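Alpha-galactosidase (Lactobacillus brevis, PDB 3MI6) probably hydrolyses terminal, non-reducing alpha-D-galactose residues from alpha-galactosides such as galactose oligosaccharides, galactomannans and galactolipids, as a member of glycosyl hydrolase family 36. Local coordinates at residues Q427-A435 with V448-Y459; A71-S79 with A179-P187. All coordinates share one frame; numbering follows the deposited sequence.

Overall arrangement
Both contacts are largely buried, yet they lie in different domains, with centres 38 Å apart and nearest atoms about 18 Å apart, and share no helix or strand. Contact 1 belongs to the catalytic barrel domain, where a loop segment, 427-435, meets the chain running into helix 454-471; an indole among apolar side chains does most of the covering, and a network of charges runs from the buried Asp450 and Arg453 out to Asp430 and Glu455. Contact 2 belongs to the N-terminal beta domain, where an irregular segment, 71-79, lies along strand 174-186. Its chemistry is mainly polar, with side chains and one water reaching backbone groups. Each contact also touches another subunit, a different one in each case.

Contact 1 of 2, residues Q427-A435 with V448-Y459; sequences QHPDWLIHA and VLDMARPEVVDY
Val456 CG2 sits over one face of the Trp431 indole, 3.9 Å from the centroid of the five-membered ring, a CH-pi contact. His428 CB covers the opposite face, offset toward the rim. At the edge of the six-membered ring, CZ3 and CH2 of Trp431 point at the ring face of Tyr459 in an offset edge-to-face pair, planes at 71°. The centroids of these two six-membered rings are 5.5 Å apart. With CG beside its own backbone N (chi1 -81°), Trp431 swings its ring across to the start of helix 454-471, where Glu455 CG meets CZ2 obliquely. The Arg453 guanidinium has Asp430 O over one face and the carboxyl carbon of Asp450 at its edge.

Backbones join in a single beta bridge between Leu432 and Leu449. Asp450 N donates to Trp431 O at 2.7 Å, and Ile433 N to Val448 O at 2.9 Å. This holds the loop with its 3-10 turn at 429-431 against the chain between the short strand 447-448 and the helix that precedes barrel strand 475-478 in the TIM-barrel catalytic domain. Val448 lies about 7 Å, side chain to side chain, from Met480, a predicted substrate-binding residue. Ile433 CG1 packs on Asp450 CA.

Arg453, in the N-cap position, extends its chain from CG to NE and sits amid three carboxylates. NH1 forms a salt bridge with Asp430 OD1 at 3.4 Å, the two planes 79° apart. With Glu455 OE2, at 2.8 Å, NH1 makes another salt bridge, whose hydrogen bond is weak because it is bent; NE reaches Asp450 OD2 weakly. Arg453 probably offsets the mutual repulsion of Asp430 and Glu455, whose OD1 and OE2 lie 5.4 Å apart. Asp450 OD2 also bonds Ser489, and Glu455 OE1 pairs with Arg491.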
loop_
_atom_site.group_PDB
_atom_site.type_symbol
_atom_site.label_atom_id
_atom_site.label_comp_id
_atom_site.label_asym_id
_atom_site.label_seq_id
_atom_site.Cartn_x
_atom_site.Cartn_y
_atom_site.Cartn_z
ATOM N N GLN D 427 -36.768 -33.329 35.038
ATOM C CA GLN D 427 -37.601 -34.289 34.314
ATOM C C GLN D 427 -36.830 -35.057 33.243
ATOM O O GLN D 427 -37.187 -36.188 32.893
ATOM C CB GLN D 427 -38.802 -33.592 33.664
ATOM C CG GLN D 427 -39.839 -33.111 34.656
ATOM C CD GLN D 427 -40.327 -34.235 35.551
ATOM O OE1 GLN D 427 -40.452 -34.068 36.770
ATOM N NE2 GLN D 427 -40.594 -35.396 34.951
ATOM N N HIS D 428 -35.782 -34.437 32.709
ATOM C CA HIS D 428 -34.970 -35.068 31.681
ATOM C C HIS D 428 -33.535 -34.559 31.725
ATOM O O HIS D 428 -33.081 -33.905 30.788
ATOM C CB HIS D 428 -35.545 -34.790 30.293
ATOM C CG HIS D 428 -36.915 -35.348 30.070
ATOM N ND1 HIS D 428 -38.052 -34.568 30.112
ATOM C CD2 HIS D 428 -37.330 -36.602 29.774
ATOM C CE1 HIS D 428 -39.108 -35.318 29.860
ATOM N NE2 HIS D 428 -38.698 -36.556 29.649
ATOM N N PRO D 429 -32.813 -34.854 32.812
ATOM C CA PRO D 429 -31.417 -34.416 32.867
ATOM C C PRO D 429 -30.648 -34.919 31.649
ATOM O O PRO D 429 -29.747 -34.225 31.165
ATOM C CB PRO D 429 -30.888 -35.086 34.141
ATOM C CG PRO D 429 -32.089 -35.310 34.985
ATOM C CD PRO D 429 -33.220 -35.588 34.021
ATOM N N ASP D 430 -31.009 -36.108 31.167
ATOM C CA ASP D 430 -30.339 -36.734 30.027
ATOM C C ASP D 430 -30.521 -35.958 28.720
ATOM O O ASP D 430 -30.038 -36.382 27.671
ATOM C CB ASP D 430 -30.805 -38.188 29.846
ATOM C CG ASP D 430 -32.284 -38.296 29.458
ATOM O OD1 ASP D 430 -32.590 -38.908 28.403
ATOM O OD2 ASP D 430 -33.140 -37.769 30.210
ATOM N N TRP D 431 -31.214 -34.824 28.787
ATOM C CA TRP D 431 -31.457 -33.984 27.613
ATOM C C TRP D 431 -30.382 -32.901 27.393
ATOM O O TRP D 431 -30.274 -32.366 26.291
ATOM C CB TRP D 431 -32.840 -33.337 27.700
ATOM C CG TRP D 431 -33.971 -34.231 27.289
ATOM C CD1 TRP D 431 -33.925 -35.582 27.087
ATOM C CD2 TRP D 431 -35.325 -33.834 27.029
ATOM N NE1 TRP D 431 -35.164 -36.048 26.714
ATOM C CE2 TRP D 431 -36.041 -34.998 26.674
ATOM C CE3 TRP D 431 -36.001 -32.609 27.060
ATOM C CZ2 TRP D 431 -37.398 -34.968 26.345
ATOM C CZ3 TRP D 431 -37.346 -32.583 26.741
ATOM C CH2 TRP D 431 -38.031 -33.754 26.385
ATOM N N LEU D 432 -29.624 -32.566 28.444
ATOM C CA LEU D 432 -28.430 -31.717 28.347
ATOM C C LEU D 432 -27.309 -32.342 27.520
ATOM O O LEU D 432 -26.805 -33.397 27.864
ATOM C CB LEU D 432 -27.837 -31.488 29.740
ATOM C CG LEU D 432 -27.975 -30.128 30.406
ATOM C CD1 LEU D 432 -29.328 -30.040 31.041
ATOM C CD2 LEU D 432 -26.894 -29.940 31.446
ATOM N N ILE D 433 -26.886 -31.672 26.458
ATOM C CA ILE D 433 -25.671 -32.071 25.757
ATOM C C ILE D 433 -24.469 -32.138 26.704
ATOM O O ILE D 433 -23.975 -31.115 27.185
ATOM C CB ILE D 433 -25.344 -31.092 24.635
ATOM C CG1 ILE D 433 -26.476 -31.095 23.614
ATOM C CG2 ILE D 433 -24.025 -31.450 23.983
ATOM C CD1 ILE D 433 -26.146 -30.337 22.343
ATOM N N HIS D 434 -23.990 -33.344 26.967
ATOM C CA HIS D 434 -22.898 -33.507 27.915
ATOM C C HIS D 434 -22.021 -34.688 27.558
ATOM O O HIS D 434 -22.527 -35.751 27.244
ATOM C CB HIS D 434 -23.466 -33.716 29.309
ATOM C CG HIS D 434 -22.421 -33.933 30.351
ATOM N ND1 HIS D 434 -22.235 -35.147 30.978
ATOM C CD2 HIS D 434 -21.488 -33.095 30.865
ATOM C CE1 HIS D 434 -21.240 -35.044 31.841
ATOM N NE2 HIS D 434 -20.769 -33.810 31.793
ATOM N N ALA D 435 -20.707 -34.510 27.601
ATOM C CA ALA D 435 -19.794 -35.628 27.366
ATOM C C ALA D 435 -19.600 -36.462 28.648
ATOM O O ALA D 435 -19.274 -35.931 29.710
ATOM C CB ALA D 435 -18.476 -35.128 26.821
ATOM N N VAL D 448 -27.009 -26.506 26.742
ATOM C CA VAL D 448 -27.843 -26.680 25.562
ATOM C C VAL D 448 -28.540 -28.042 25.486
ATOM O O VAL D 448 -27.961 -29.068 25.835
ATOM C CB VAL D 448 -27.104 -26.273 24.238
ATOM C CG1 VAL D 448 -25.696 -25.780 24.515
ATOM C CG2 VAL D 448 -27.084 -27.399 23.253
ATOM N N LEU D 449 -29.805 -28.028 25.069
ATOM C CA LEU D 449 -30.588 -29.252 24.873
ATOM C C LEU D 449 -30.124 -30.028 23.663
ATOM O O LEU D 449 -29.798 -29.452 22.639
ATOM C CB LEU D 449 -32.055 -28.910 24.637
ATOM C CG LEU D 449 -32.754 -28.203 25.780
ATOM C CD1 LEU D 449 -34.128 -27.716 25.341
ATOM C CD2 LEU D 449 -32.825 -29.165 26.953
ATOM N N ASP D 450 -30.138 -31.345 23.758
ATOM C CA ASP D 450 -29.835 -32.154 22.586
ATOM C C ASP D 450 -30.942 -32.112 21.515
ATOM O O ASP D 450 -31.803 -32.982 21.449
ATOM C CB ASP D 450 -29.541 -33.584 23.006
ATOM C CG ASP D 450 -29.069 -34.422 21.871
ATOM O OD1 ASP D 450 -29.164 -33.954 20.725
ATOM O OD2 ASP D 450 -28.602 -35.549 22.117
HETATM N N MSE D 451 -30.899 -31.093 20.674
HETATM C CA MSE D 451 -31.846 -30.942 19.572
HETATM C C MSE D 451 -31.789 -32.085 18.574
HETATM O O MSE D 451 -32.592 -32.148 17.652
HETATM C CB MSE D 451 -31.567 -29.640 18.814
HETATM C CG MSE D 451 -31.744 -28.374 19.635
HETATM SE SE MSE D 451 -33.594 -28.125 20.224
HETATM C CE MSE D 451 -34.464 -28.080 18.482
ATOM N N ALA D 452 -30.812 -32.967 18.731
ATOM C CA ALA D 452 -30.650 -34.078 17.811
ATOM C C ALA D 452 -31.707 -35.138 18.086
ATOM O O ALA D 452 -31.945 -36.013 17.256
ATOM C CB ALA D 452 -29.260 -34.669 17.932
ATOM N N ARG D 453 -32.342 -35.051 19.254
ATOM C CA ARG D 453 -33.376 -36.002 19.647
ATOM C C ARG D 453 -34.759 -35.512 19.248
ATOM O O ARG D 453 -35.184 -34.431 19.653
ATOM C CB ARG D 453 -33.353 -36.213 21.156
ATOM C CG ARG D 453 -32.040 -36.676 21.710
ATOM C CD ARG D 453 -31.926 -36.270 23.161
ATOM N NE ARG D 453 -30.980 -37.117 23.871
ATOM C CZ ARG D 453 -31.329 -38.054 24.747
ATOM N NH1 ARG D 453 -32.610 -38.256 25.037
ATOM N NH2 ARG D 453 -30.392 -38.781 25.343
ATOM N N PRO D 454 -35.469 -36.312 18.451
ATOM C CA PRO D 454 -36.833 -35.958 18.054
ATOM C C PRO D 454 -37.803 -35.858 19.233
ATOM O O PRO D 454 -38.840 -35.221 19.104
ATOM C CB PRO D 454 -37.222 -37.094 17.105
ATOM C CG PRO D 454 -35.923 -37.557 16.546
ATOM C CD PRO D 454 -34.932 -37.431 17.663
ATOM N N GLU D 455 -37.492 -36.465 20.369
ATOM C CA GLU D 455 -38.370 -36.291 21.522
ATOM C C GLU D 455 -38.284 -34.851 22.016
ATOM O O GLU D 455 -39.258 -34.285 22.500
ATOM C CB GLU D 455 -38.080 -37.311 22.648
ATOM C CG GLU D 455 -36.678 -37.268 23.278
ATOM C CD GLU D 455 -35.699 -38.313 22.698
ATOM O OE1 GLU D 455 -35.776 -38.628 21.478
ATOM O OE2 GLU D 455 -34.841 -38.810 23.469
ATOM N N VAL D 456 -37.110 -34.253 21.871
ATOM C CA VAL D 456 -36.899 -32.884 22.315
ATOM C C VAL D 456 -37.670 -31.880 21.461
ATOM O O VAL D 456 -38.324 -30.984 21.993
ATOM C CB VAL D 456 -35.402 -32.525 22.334
ATOM C CG1 VAL D 456 -35.202 -31.057 22.668
ATOM C CG2 VAL D 456 -34.673 -33.403 23.332
ATOM N N VAL D 457 -37.606 -32.037 20.144
ATOM C CA VAL D 457 -38.323 -31.148 19.236
ATOM C C VAL D 457 -39.842 -31.189 19.490
ATOM O O VAL D 457 -40.509 -30.146 19.482
ATOM C CB VAL D 457 -37.955 -31.435 17.742
ATOM C CG1 VAL D 457 -38.712 -30.530 16.808
ATOM C CG2 VAL D 457 -36.466 -31.237 17.520
ATOM N N ASP D 458 -40.365 -32.393 19.755
ATOM C CA ASP D 458 -41.795 -32.605 20.030
ATOM C C ASP D 458 -42.252 -31.884 21.283
ATOM O O ASP D 458 -43.325 -31.286 21.314
ATOM C CB ASP D 458 -42.111 -34.089 20.176
ATOM C CG ASP D 458 -42.071 -34.843 18.851
ATOM O OD1 ASP D 458 -42.150 -34.205 17.767
ATOM O OD2 ASP D 458 -41.967 -36.094 18.911
ATOM N N TYR D 459 -41.426 -31.956 22.318
ATOM C CA TYR D 459 -41.709 -31.301 23.584
ATOM C C TYR D 459 -41.717 -29.790 23.417
ATOM O O TYR D 459 -42.538 -29.091 24.019
ATOM C CB TYR D 459 -40.681 -31.719 24.640
ATOM C CG TYR D 459 -40.786 -30.976 25.952
ATOM C CD1 TYR D 459 -41.722 -31.344 26.915
ATOM C CD2 TYR D 459 -39.943 -29.916 26.234
ATOM C CE1 TYR D 459 -41.820 -30.657 28.132
ATOM C CE2 TYR D 459 -40.031 -29.230 27.433
ATOM C CZ TYR D 459 -40.969 -29.605 28.380
ATOM O OH TYR D 459 -41.046 -28.912 29.565
#

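Contact 2 of 2, residues A71-S79 with A179-P187; sequences ATIKAEYAS and ALSSQLDLP
Side chains of the strand reach backbone groups of the irregular segment: Asp185 OD2 takes the N-H of Ala75 at 2.6 Å through its anti lone pair, and Gln183 OE1 takes that of Ala78 at 3.2 Å. The latter N-H is straight (178°) but comes from above the carbonyl plane of the amide. On the other branch of this amide, NE2 donates weakly to Ala75 O and to Asp185 OD2. Because Gln183 is extended, with CG anti to the backbone N (chi1 163°), its amide spans Ala75 to Ala78; an alanine here would probably leave Ala78 N and Ala75 O without these partners and open a gap beside Ala75 CB.

In the reverse direction, Tyr77 OH donates to Leu180 O at 2.7 Å, the carbonyl oxygen lying at the ring's edge. One water links the backbones, giving a hydrogen to Glu76 O and accepting from Gln183 N at 2.7 Å.

Apolar contact is slighter. Lys74 CG passes Asp185 CB at 3.7 Å, the two side chains running oppositely.

Segment 71-79 thus lines strand 174-186 of the antiparallel N-terminal beta domain through side chains and a water rather than direct backbone pairing, and Arg681 of a neighbouring subunit packs on Pro187. Asp185 OD1 also forms a salt bridge with Arg271, which probably helps the buried carboxylate stay charged although OD2 lies 3.1 Å from Ala75 O, a second acceptor.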
loop_
_atom_site.group_PDB
_atom_site.type_symbol
_atom_site.label_atom_id
_atom_site.label_comp_id
_atom_site.label_asym_id
_atom_site.label_seq_id
_atom_site.Cartn_x
_atom_site.Cartn_y
_atom_site.Cartn_z
ATOM N N ALA D 71 -3.418 -31.851 -11.139
ATOM C CA ALA D 71 -2.832 -30.657 -10.498
ATOM C C ALA D 71 -2.987 -29.364 -11.311
ATOM O O ALA D 71 -3.020 -28.268 -10.747
ATOM C CB ALA D 71 -1.353 -30.892 -10.167
ATOM N N THR D 72 -3.067 -29.496 -12.633
ATOM C CA THR D 72 -3.256 -28.341 -13.499
ATOM C C THR D 72 -4.652 -28.303 -14.129
ATOM O O THR D 72 -4.879 -27.553 -15.082
ATOM C CB THR D 72 -2.225 -28.305 -14.640
ATOM O OG1 THR D 72 -2.568 -29.298 -15.612
ATOM C CG2 THR D 72 -0.810 -28.551 -14.122
ATOM N N ILE D 73 -5.581 -29.101 -13.606
ATOM C CA ILE D 73 -6.939 -29.134 -14.138
ATOM C C ILE D 73 -7.984 -28.567 -13.185
ATOM O O ILE D 73 -8.189 -29.101 -12.101
ATOM C CB ILE D 73 -7.374 -30.566 -14.507
ATOM C CG1 ILE D 73 -6.588 -31.090 -15.716
ATOM C CG2 ILE D 73 -8.866 -30.602 -14.794
ATOM C CD1 ILE D 73 -7.008 -32.479 -16.148
ATOM N N LYS D 74 -8.647 -27.493 -13.598
ATOM C CA LYS D 74 -9.763 -26.947 -12.844
ATOM C C LYS D 74 -10.914 -27.951 -12.688
ATOM O O LYS D 74 -11.460 -28.459 -13.661
ATOM C CB LYS D 74 -10.290 -25.689 -13.511
ATOM C CG LYS D 74 -9.423 -24.462 -13.355
ATOM C CD LYS D 74 -9.703 -23.510 -14.505
ATOM C CE LYS D 74 -9.200 -24.153 -15.777
ATOM N NZ LYS D 74 -9.690 -23.481 -16.981
ATOM N N ALA D 75 -11.295 -28.222 -11.449
ATOM C CA ALA D 75 -12.313 -29.218 -11.188
ATOM C C ALA D 75 -13.590 -28.596 -10.689
ATOM O O ALA D 75 -13.619 -27.444 -10.247
ATOM C CB ALA D 75 -11.816 -30.213 -10.188
ATOM N N GLU D 76 -14.644 -29.388 -10.733
ATOM C CA GLU D 76 -15.962 -28.929 -10.343
ATOM C C GLU D 76 -16.337 -29.481 -8.967
ATOM O O GLU D 76 -17.114 -28.885 -8.237
ATOM C CB GLU D 76 -16.975 -29.371 -11.392
ATOM C CG GLU D 76 -18.339 -28.775 -11.218
ATOM C CD GLU D 76 -18.390 -27.298 -11.581
ATOM O OE1 GLU D 76 -17.349 -26.740 -12.010
ATOM O OE2 GLU D 76 -19.483 -26.706 -11.443
ATOM N N TYR D 77 -15.761 -30.619 -8.612
ATOM C CA TYR D 77 -16.037 -31.262 -7.336
ATOM C C TYR D 77 -14.985 -32.324 -7.164
ATOM O O TYR D 77 -15.215 -33.472 -7.486
ATOM C CB TYR D 77 -17.442 -31.893 -7.324
ATOM C CG TYR D 77 -18.040 -32.004 -5.945
ATOM C CD1 TYR D 77 -18.599 -30.904 -5.322
ATOM C CD2 TYR D 77 -18.029 -33.195 -5.262
ATOM C CE1 TYR D 77 -19.129 -30.988 -4.061
ATOM C CE2 TYR D 77 -18.558 -33.294 -4.008
ATOM C CZ TYR D 77 -19.105 -32.188 -3.407
ATOM O OH TYR D 77 -19.633 -32.294 -2.137
ATOM N N ALA D 78 -13.822 -31.939 -6.660
ATOM C CA ALA D 78 -12.676 -32.841 -6.658
ATOM C C ALA D 78 -12.450 -33.665 -5.381
ATOM O O ALA D 78 -12.838 -33.268 -4.277
ATOM C CB ALA D 78 -11.405 -32.069 -7.016
ATOM N N SER D 79 -11.780 -34.799 -5.539
ATOM C CA SER D 79 -11.378 -35.622 -4.409
ATOM C C SER D 79 -9.864 -35.577 -4.252
ATOM O O SER D 79 -9.145 -35.123 -5.137
ATOM C CB SER D 79 -11.779 -37.066 -4.664
ATOM O OG SER D 79 -11.074 -37.545 -5.803
ATOM N N ALA D 179 -18.136 -33.103 3.049
ATOM C CA ALA D 179 -19.196 -32.961 2.062
ATOM C C ALA D 179 -19.485 -31.490 1.805
ATOM O O ALA D 179 -20.540 -30.987 2.190
ATOM C CB ALA D 179 -20.439 -33.652 2.534
ATOM N N LEU D 180 -18.547 -30.797 1.158
ATOM C CA LEU D 180 -18.756 -29.387 0.841
ATOM C C LEU D 180 -19.939 -29.197 -0.096
ATOM O O LEU D 180 -20.390 -30.139 -0.733
ATOM C CB LEU D 180 -17.506 -28.761 0.243
ATOM C CG LEU D 180 -16.462 -28.144 1.182
ATOM C CD1 LEU D 180 -16.907 -28.168 2.613
ATOM C CD2 LEU D 180 -15.096 -28.807 1.017
ATOM N N SER D 181 -20.434 -27.968 -0.176
ATOM C CA SER D 181 -21.609 -27.680 -0.979
ATOM C C SER D 181 -21.272 -27.157 -2.351
ATOM O O SER D 181 -22.063 -27.299 -3.275
ATOM C CB SER D 181 -22.490 -26.663 -0.281
ATOM O OG SER D 181 -22.938 -27.203 0.936
ATOM N N SER D 182 -20.110 -26.536 -2.485
ATOM C CA SER D 182 -19.723 -25.944 -3.749
ATOM C C SER D 182 -18.221 -25.831 -3.856
ATOM O O SER D 182 -17.540 -25.485 -2.883
ATOM C CB SER D 182 -20.336 -24.557 -3.896
ATOM O OG SER D 182 -19.703 -23.854 -4.954
ATOM N N GLN D 183 -17.702 -26.138 -5.038
ATOM C CA GLN D 183 -16.308 -25.881 -5.339
ATOM C C GLN D 183 -16.268 -25.035 -6.579
ATOM O O GLN D 183 -17.039 -25.269 -7.505
ATOM C CB GLN D 183 -15.568 -27.178 -5.597
ATOM C CG GLN D 183 -14.263 -26.987 -6.295
ATOM C CD GLN D 183 -13.466 -28.260 -6.305
ATOM O OE1 GLN D 183 -13.529 -29.029 -5.356
ATOM N NE2 GLN D 183 -12.704 -28.491 -7.369
ATOM N N LEU D 184 -15.397 -24.032 -6.589
ATOM C CA LEU D 184 -15.171 -23.226 -7.783
ATOM C C LEU D 184 -13.693 -23.058 -8.020
ATOM O O LEU D 184 -12.982 -22.510 -7.184
ATOM C CB LEU D 184 -15.828 -21.846 -7.690
ATOM C CG LEU D 184 -15.415 -20.953 -8.874
ATOM C CD1 LEU D 184 -15.743 -21.633 -10.232
ATOM C CD2 LEU D 184 -15.976 -19.510 -8.812
ATOM N N ASP D 185 -13.227 -23.524 -9.167
ATOM C CA ASP D 185 -11.854 -23.274 -9.549
ATOM C C ASP D 185 -11.796 -22.150 -10.575
ATOM O O ASP D 185 -12.515 -22.183 -11.578
ATOM C CB ASP D 185 -11.203 -24.541 -10.102
ATOM C CG ASP D 185 -10.927 -25.586 -9.025
ATOM O OD1 ASP D 185 -10.876 -25.228 -7.821
ATOM O OD2 ASP D 185 -10.742 -26.769 -9.386
ATOM N N LEU D 186 -10.952 -21.150 -10.309
ATOM C CA LEU D 186 -10.704 -20.068 -11.247
ATOM C C LEU D 186 -9.265 -20.139 -11.720
ATOM O O LEU D 186 -8.400 -20.668 -11.014
ATOM C CB LEU D 186 -10.969 -18.726 -10.587
ATOM C CG LEU D 186 -12.384 -18.469 -10.064
ATOM C CD1 LEU D 186 -12.391 -17.242 -9.146
ATOM C CD2 LEU D 186 -13.378 -18.315 -11.207
ATOM N N PRO D 187 -9.003 -19.590 -12.919
ATOM C CA PRO D 187 -7.724 -19.682 -13.630
ATOM C C PRO D 187 -6.596 -18.794 -13.078
ATOM O O PRO D 187 -5.456 -19.021 -13.468
ATOM C CB PRO D 187 -8.087 -19.220 -15.045
ATOM C CG PRO D 187 -9.573 -19.053 -15.057
ATOM C CD PRO D 187 -9.980 -18.799 -13.682
HETATM O O HOH W 1 -18.794 -27.434 -7.143
#